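Long-range contact in putative carbohydrate metabolism domain-containing protein (Bacteroides vulgatus, PDB 3S30), which is of unconfirmed function but is probably a carbohydrate-active protein, a putative glycoside hydrolase with a galactose-binding-like fold and a bound sodium ion: residues V245-V259 and Y271-T285. Numbering follows the deposited sequence.
Sequences VFNIYALFYEKTKDV and YEHENMVAAAVITDT
Tyr249 carries its ring wedged between its own backbone N and carbonyl carbon (chi1 67°), while Tyr271 swings CG beside its N (chi1 -52°); the two rings meet edge to face. CE1 of Tyr271 sits over the centre of the Tyr249 ring, 3.6 Å from Tyr249 CD2, with the planes 66° apart. Val281 CG2 lies over one face of Tyr271, and Leu251 CD2 reaches its rim and also touches the selenium of Met276 at 3.8 Å. Ala250, Phe252, Ala278 and Ala280 share the opposite sheet face. These antiparallel strands, 247-254 and 276-281, are consistent with the beta-sandwich of galactose-binding-like domains; strand 317-324 flanks 247-254 on its other edge. A classic beta bulge shifts the register: Phe252 O accepts from both Val277 N and Ala278 N, each at 3.0 Å. Beyond it, Asn275 ND2 donates in its amide plane to Glu254 O (2.7 Å) and to Thr256 OG1 (3.0 Å), while Val259 CG1 packs against Asn275 CG. With an alanine here, both acceptors would probably lose their shared donor and a gap would open beside Val259 CG1. At the far end, Thr285 OG1 lies over one face of Phe246, toward its rim, and donates a weak bond to Phe246 O (3.2 Å).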
loop_
_atom_site.group_PDB
_atom_site.type_symbol
_atom_site.label_atom_id
_atom_site.label_comp_id
_atom_site.label_asym_id
_atom_site.label_seq_id
_atom_site.Cartn_x
_atom_site.Cartn_y
_atom_site.Cartn_z
ATOM N N VAL A 245 -3.427 10.851 -9.775
ATOM C CA VAL A 245 -4.156 9.587 -9.810
ATOM C C VAL A 245 -3.598 8.666 -8.742
ATOM O O VAL A 245 -2.443 8.801 -8.323
ATOM C CB VAL A 245 -4.162 8.908 -11.234
ATOM C CG1 VAL A 245 -4.640 9.917 -12.320
ATOM C CG2 VAL A 245 -2.781 8.309 -11.598
ATOM N N PHE A 246 -4.446 7.758 -8.276
ATOM C CA PHE A 246 -4.094 6.834 -7.215
ATOM C C PHE A 246 -3.761 5.477 -7.815
ATOM O O PHE A 246 -3.970 5.255 -9.002
ATOM C CB PHE A 246 -5.250 6.711 -6.216
ATOM C CG PHE A 246 -6.478 5.975 -6.747
ATOM C CD1 PHE A 246 -6.602 4.602 -6.595
ATOM C CD2 PHE A 246 -7.526 6.671 -7.330
ATOM C CE1 PHE A 246 -7.741 3.925 -7.046
ATOM C CE2 PHE A 246 -8.667 6.004 -7.780
ATOM C CZ PHE A 246 -8.769 4.628 -7.638
ATOM N N ASN A 247 -3.260 4.562 -6.996
ATOM C CA ASN A 247 -3.000 3.210 -7.481
ATOM C C ASN A 247 -3.518 2.172 -6.498
ATOM O O ASN A 247 -3.517 2.387 -5.299
ATOM C CB ASN A 247 -1.504 2.995 -7.792
ATOM C CG ASN A 247 -1.263 1.853 -8.796
ATOM O OD1 ASN A 247 -2.196 1.185 -9.228
ATOM N ND2 ASN A 247 -0.007 1.621 -9.143
ATOM N N ILE A 248 -4.009 1.068 -7.043
ATOM C CA ILE A 248 -4.356 -0.117 -6.273
ATOM C C ILE A 248 -3.866 -1.309 -7.088
ATOM O O ILE A 248 -4.156 -1.414 -8.290
ATOM C CB ILE A 248 -5.888 -0.245 -6.049
ATOM C CG1 ILE A 248 -6.415 0.899 -5.175
ATOM C CG2 ILE A 248 -6.257 -1.603 -5.398
ATOM C CD1 ILE A 248 -7.945 0.782 -4.877
ATOM N N TYR A 249 -3.111 -2.191 -6.441
ATOM C CA TYR A 249 -2.729 -3.462 -7.048
ATOM C C TYR A 249 -2.374 -4.533 -6.006
ATOM O O TYR A 249 -2.266 -4.262 -4.804
ATOM C CB TYR A 249 -1.571 -3.269 -8.033
ATOM C CG TYR A 249 -0.252 -2.856 -7.419
ATOM C CD1 TYR A 249 0.036 -1.519 -7.181
ATOM C CD2 TYR A 249 0.728 -3.799 -7.113
ATOM C CE1 TYR A 249 1.242 -1.129 -6.644
ATOM C CE2 TYR A 249 1.941 -3.415 -6.558
ATOM C CZ TYR A 249 2.187 -2.073 -6.319
ATOM O OH TYR A 249 3.387 -1.662 -5.777
ATOM N N ALA A 250 -2.202 -5.759 -6.489
ATOM C CA ALA A 250 -1.835 -6.878 -5.638
ATOM C C ALA A 250 -0.882 -7.777 -6.394
ATOM O O ALA A 250 -0.963 -7.892 -7.620
ATOM C CB ALA A 250 -3.071 -7.655 -5.196
ATOM N N LEU A 251 0.009 -8.418 -5.646
ATOM C CA LEU A 251 1.053 -9.251 -6.211
ATOM C C LEU A 251 0.946 -10.659 -5.633
ATOM O O LEU A 251 0.564 -10.836 -4.475
ATOM C CB LEU A 251 2.422 -8.659 -5.862
ATOM C CG LEU A 251 2.668 -7.197 -6.254
ATOM C CD1 LEU A 251 3.917 -6.662 -5.570
ATOM C CD2 LEU A 251 2.787 -7.055 -7.759
ATOM N N PHE A 252 1.280 -11.650 -6.456
ATOM C CA PHE A 252 1.423 -13.032 -6.016
ATOM C C PHE A 252 2.684 -13.570 -6.666
ATOM O O PHE A 252 2.792 -13.592 -7.902
ATOM C CB PHE A 252 0.205 -13.856 -6.452
ATOM C CG PHE A 252 0.227 -15.279 -5.978
ATOM C CD1 PHE A 252 0.304 -15.575 -4.618
ATOM C CD2 PHE A 252 0.155 -16.332 -6.888
ATOM C CE1 PHE A 252 0.320 -16.898 -4.176
ATOM C CE2 PHE A 252 0.167 -17.655 -6.458
ATOM C CZ PHE A 252 0.253 -17.937 -5.101
ATOM N N TYR A 253 3.651 -13.996 -5.859
ATOM C CA TYR A 253 4.913 -14.459 -6.424
ATOM C C TYR A 253 5.540 -15.634 -5.695
ATOM O O TYR A 253 5.182 -15.970 -4.571
ATOM C CB TYR A 253 5.907 -13.300 -6.523
ATOM C CG TYR A 253 6.275 -12.665 -5.196
ATOM C CD1 TYR A 253 7.301 -13.184 -4.412
ATOM C CD2 TYR A 253 5.622 -11.525 -4.745
ATOM C CE1 TYR A 253 7.652 -12.598 -3.211
ATOM C CE2 TYR A 253 5.964 -10.933 -3.540
ATOM C CZ TYR A 253 6.979 -11.469 -2.779
ATOM O OH TYR A 253 7.317 -10.880 -1.580
ATOM N N GLU A 254 6.497 -16.247 -6.377
ATOM C CA GLU A 254 7.192 -17.411 -5.884
ATOM C C GLU A 254 8.495 -16.940 -5.251
ATOM O O GLU A 254 9.260 -16.222 -5.881
ATOM C CB GLU A 254 7.454 -18.356 -7.048
ATOM C CG GLU A 254 8.053 -19.679 -6.671
ATOM C CD GLU A 254 8.191 -20.614 -7.865
ATOM O OE1 GLU A 254 7.312 -20.579 -8.766
ATOM O OE2 GLU A 254 9.174 -21.385 -7.887
ATOM N N LYS A 255 8.736 -17.326 -4.002
ATOM C CA LYS A 255 9.994 -16.992 -3.334
ATOM C C LYS A 255 11.129 -17.867 -3.839
ATOM O O LYS A 255 10.904 -18.994 -4.292
ATOM C CB LYS A 255 9.857 -17.127 -1.814
ATOM C CG LYS A 255 9.075 -15.975 -1.178
ATOM C CD LYS A 255 8.959 -16.113 0.319
ATOM C CE LYS A 255 7.890 -17.122 0.720
ATOM N NZ LYS A 255 7.450 -16.948 2.134
ATOM N N THR A 256 12.342 -17.321 -3.793
ATOM C CA THR A 256 13.578 -18.107 -3.970
ATOM C C THR A 256 14.580 -17.690 -2.896
ATOM O O THR A 256 14.388 -16.675 -2.218
ATOM C CB THR A 256 14.212 -17.903 -5.360
ATOM O OG1 THR A 256 14.278 -16.505 -5.665
ATOM C CG2 THR A 256 13.412 -18.633 -6.440
ATOM N N LYS A 257 15.655 -18.459 -2.745
ATOM C CA LYS A 257 16.603 -18.229 -1.651
ATOM C C LYS A 257 17.027 -16.760 -1.536
ATOM O O LYS A 257 16.965 -16.183 -0.450
ATOM C CB LYS A 257 17.843 -19.117 -1.780
ATOM C CG LYS A 257 18.435 -19.510 -0.421
ATOM C CD LYS A 257 19.947 -19.662 -0.457
ATOM C CE LYS A 257 20.513 -19.772 0.950
ATOM N NZ LYS A 257 21.998 -19.653 0.971
ATOM N N ASP A 258 17.428 -16.158 -2.655
ATOM C CA ASP A 258 17.884 -14.762 -2.667
ATOM C C ASP A 258 16.801 -13.739 -3.062
ATOM O O ASP A 258 17.107 -12.563 -3.255
ATOM C CB ASP A 258 19.127 -14.622 -3.565
ATOM C CG ASP A 258 20.408 -15.092 -2.870
ATOM O OD1 ASP A 258 20.552 -14.858 -1.645
ATOM O OD2 ASP A 258 21.274 -15.689 -3.551
ATOM N N VAL A 259 15.547 -14.185 -3.161
ATOM C CA VAL A 259 14.408 -13.301 -3.434
ATOM C C VAL A 259 13.260 -13.640 -2.484
ATOM O O VAL A 259 12.397 -14.461 -2.793
ATOM C CB VAL A 259 13.949 -13.414 -4.902
ATOM C CG1 VAL A 259 12.642 -12.663 -5.129
ATOM C CG2 VAL A 259 15.054 -12.908 -5.846
ATOM N N TYR A 271 5.095 -4.121 -13.573
ATOM C CA TYR A 271 4.812 -5.288 -12.708
ATOM C C TYR A 271 5.550 -6.576 -13.157
ATOM O O TYR A 271 5.061 -7.688 -12.941
ATOM C CB TYR A 271 3.277 -5.487 -12.552
ATOM C CG TYR A 271 2.601 -4.197 -12.114
ATOM C CD1 TYR A 271 2.485 -3.878 -10.768
ATOM C CD2 TYR A 271 2.149 -3.268 -13.050
ATOM C CE1 TYR A 271 1.908 -2.679 -10.359
ATOM C CE2 TYR A 271 1.581 -2.063 -12.655
ATOM C CZ TYR A 271 1.464 -1.774 -11.303
ATOM O OH TYR A 271 0.901 -0.584 -10.901
ATOM N N GLU A 272 6.734 -6.396 -13.766
ATOM C CA GLU A 272 7.584 -7.505 -14.244
ATOM C C GLU A 272 8.689 -7.851 -13.245
ATOM O O GLU A 272 9.361 -6.965 -12.702
ATOM C CB GLU A 272 8.263 -7.178 -15.584
ATOM C CG GLU A 272 7.325 -6.935 -16.755
ATOM C CD GLU A 272 6.529 -8.162 -17.175
ATOM O OE1 GLU A 272 6.880 -9.285 -16.760
ATOM O OE2 GLU A 272 5.541 -7.990 -17.920
ATOM N N HIS A 273 8.876 -9.151 -13.031
ATOM C CA HIS A 273 9.943 -9.680 -12.180
ATOM C C HIS A 273 10.014 -11.172 -12.446
ATOM O O HIS A 273 9.012 -11.788 -12.781
ATOM C CB HIS A 273 9.662 -9.417 -10.691
ATOM C CG HIS A 273 10.885 -9.460 -9.830
ATOM N ND1 HIS A 273 11.436 -10.641 -9.377
ATOM C CD2 HIS A 273 11.677 -8.471 -9.358
ATOM C CE1 HIS A 273 12.515 -10.375 -8.660
ATOM N NE2 HIS A 273 12.683 -9.065 -8.634
ATOM N N GLU A 274 11.191 -11.761 -12.305
ATOM C CA GLU A 274 11.370 -13.180 -12.643
ATOM C C GLU A 274 10.639 -14.109 -11.652
ATOM O O GLU A 274 10.329 -15.246 -11.983
ATOM C CB GLU A 274 12.864 -13.510 -12.736
ATOM C CG GLU A 274 13.214 -14.653 -13.702
ATOM C CD GLU A 274 14.636 -14.552 -14.272
ATOM O OE1 GLU A 274 15.375 -13.610 -13.901
ATOM O OE2 GLU A 274 15.010 -15.418 -15.104
ATOM N N ASN A 275 10.327 -13.608 -10.456
ATOM C CA ASN A 275 9.594 -14.390 -9.456
ATOM C C ASN A 275 8.083 -14.211 -9.524
ATOM O O ASN A 275 7.343 -14.984 -8.901
ATOM C CB ASN A 275 10.099 -14.066 -8.050
ATOM C CG ASN A 275 11.522 -14.544 -7.826
ATOM O OD1 ASN A 275 12.450 -14.072 -8.482
ATOM N ND2 ASN A 275 11.700 -15.500 -6.918
HETATM N N MSE A 276 7.639 -13.220 -10.301
HETATM C CA MSE A 276 6.222 -12.882 -10.420
HETATM C C MSE A 276 5.366 -13.997 -11.035
HETATM O O MSE A 276 5.732 -14.585 -12.050
HETATM C CB MSE A 276 6.050 -11.576 -11.222
HETATM C CG MSE A 276 6.184 -10.291 -10.379
HETATM SE SE MSE A 276 4.754 -10.061 -9.070
HETATM C CE MSE A 276 3.233 -10.311 -10.254
ATOM N N VAL A 277 4.217 -14.269 -10.414
ATOM C CA VAL A 277 3.288 -15.310 -10.880
ATOM C C VAL A 277 1.947 -14.706 -11.329
ATOM O O VAL A 277 1.465 -15.005 -12.421
ATOM C CB VAL A 277 3.060 -16.384 -9.795
ATOM C CG1 VAL A 277 2.145 -17.490 -10.307
ATOM C CG2 VAL A 277 4.397 -16.973 -9.331
ATOM N N ALA A 278 1.355 -13.852 -10.500
ATOM C CA ALA A 278 0.149 -13.121 -10.896
ATOM C C ALA A 278 0.100 -11.702 -10.321
ATOM O O ALA A 278 0.674 -11.418 -9.274
ATOM C CB ALA A 278 -1.118 -13.902 -10.503
ATOM N N ALA A 279 -0.617 -10.831 -11.023
ATOM C CA ALA A 279 -0.744 -9.428 -10.653
ATOM C C ALA A 279 -2.156 -8.940 -10.967
ATOM O O ALA A 279 -2.726 -9.277 -12.020
ATOM C CB ALA A 279 0.293 -8.570 -11.416
ATOM N N ALA A 280 -2.697 -8.138 -10.051
ATOM C CA ALA A 280 -3.998 -7.505 -10.229
ATOM C C ALA A 280 -3.806 -6.000 -10.133
ATOM O O ALA A 280 -3.359 -5.509 -9.102
ATOM C CB ALA A 280 -4.979 -7.997 -9.173
ATOM N N VAL A 281 -4.142 -5.276 -11.203
ATOM C CA VAL A 281 -3.868 -3.845 -11.305
ATOM C C VAL A 281 -5.122 -3.071 -11.690
ATOM O O VAL A 281 -5.783 -3.392 -12.673
ATOM C CB VAL A 281 -2.736 -3.564 -12.353
ATOM C CG1 VAL A 281 -2.355 -2.069 -12.389
ATOM C CG2 VAL A 281 -1.500 -4.419 -12.048
ATOM N N ILE A 282 -5.448 -2.033 -10.925
ATOM C CA ILE A 282 -6.627 -1.214 -11.245
ATOM C C ILE A 282 -6.385 -0.378 -12.495
ATOM O O ILE A 282 -5.280 0.089 -12.735
ATOM C CB ILE A 282 -7.026 -0.304 -10.071
ATOM C CG1 ILE A 282 -8.467 0.198 -10.239
ATOM C CG2 ILE A 282 -6.042 0.853 -9.930
ATOM C CD1 ILE A 282 -9.142 0.574 -8.935
ATOM N N THR A 283 -7.422 -0.207 -13.302
ATOM C CA THR A 283 -7.324 0.616 -14.502
ATOM C C THR A 283 -8.234 1.849 -14.395
ATOM O O THR A 283 -7.783 2.961 -14.653
ATOM C CB THR A 283 -7.568 -0.233 -15.798
ATOM O OG1 THR A 283 -8.863 -0.844 -15.766
ATOM C CG2 THR A 283 -6.497 -1.348 -15.911
ATOM N N ASP A 284 -9.486 1.669 -13.975
ATOM C CA ASP A 284 -10.394 2.801 -13.764
ATOM C C ASP A 284 -10.064 3.452 -12.426
ATOM O O ASP A 284 -10.210 2.826 -11.362
ATOM C CB ASP A 284 -11.847 2.339 -13.793
ATOM C CG ASP A 284 -12.826 3.482 -13.986
ATOM O OD1 ASP A 284 -12.547 4.605 -13.516
ATOM O OD2 ASP A 284 -13.886 3.255 -14.625
ATOM N N THR A 285 -9.637 4.711 -12.481
ATOM C CA THR A 285 -9.057 5.398 -11.320
ATOM C C THR A 285 -9.701 6.788 -11.054
ATOM O O THR A 285 -9.093 7.641 -10.388
ATOM C CB THR A 285 -7.537 5.529 -11.553
ATOM O OG1 THR A 285 -6.845 5.563 -10.308
ATOM C CG2 THR A 285 -7.187 6.748 -12.376
#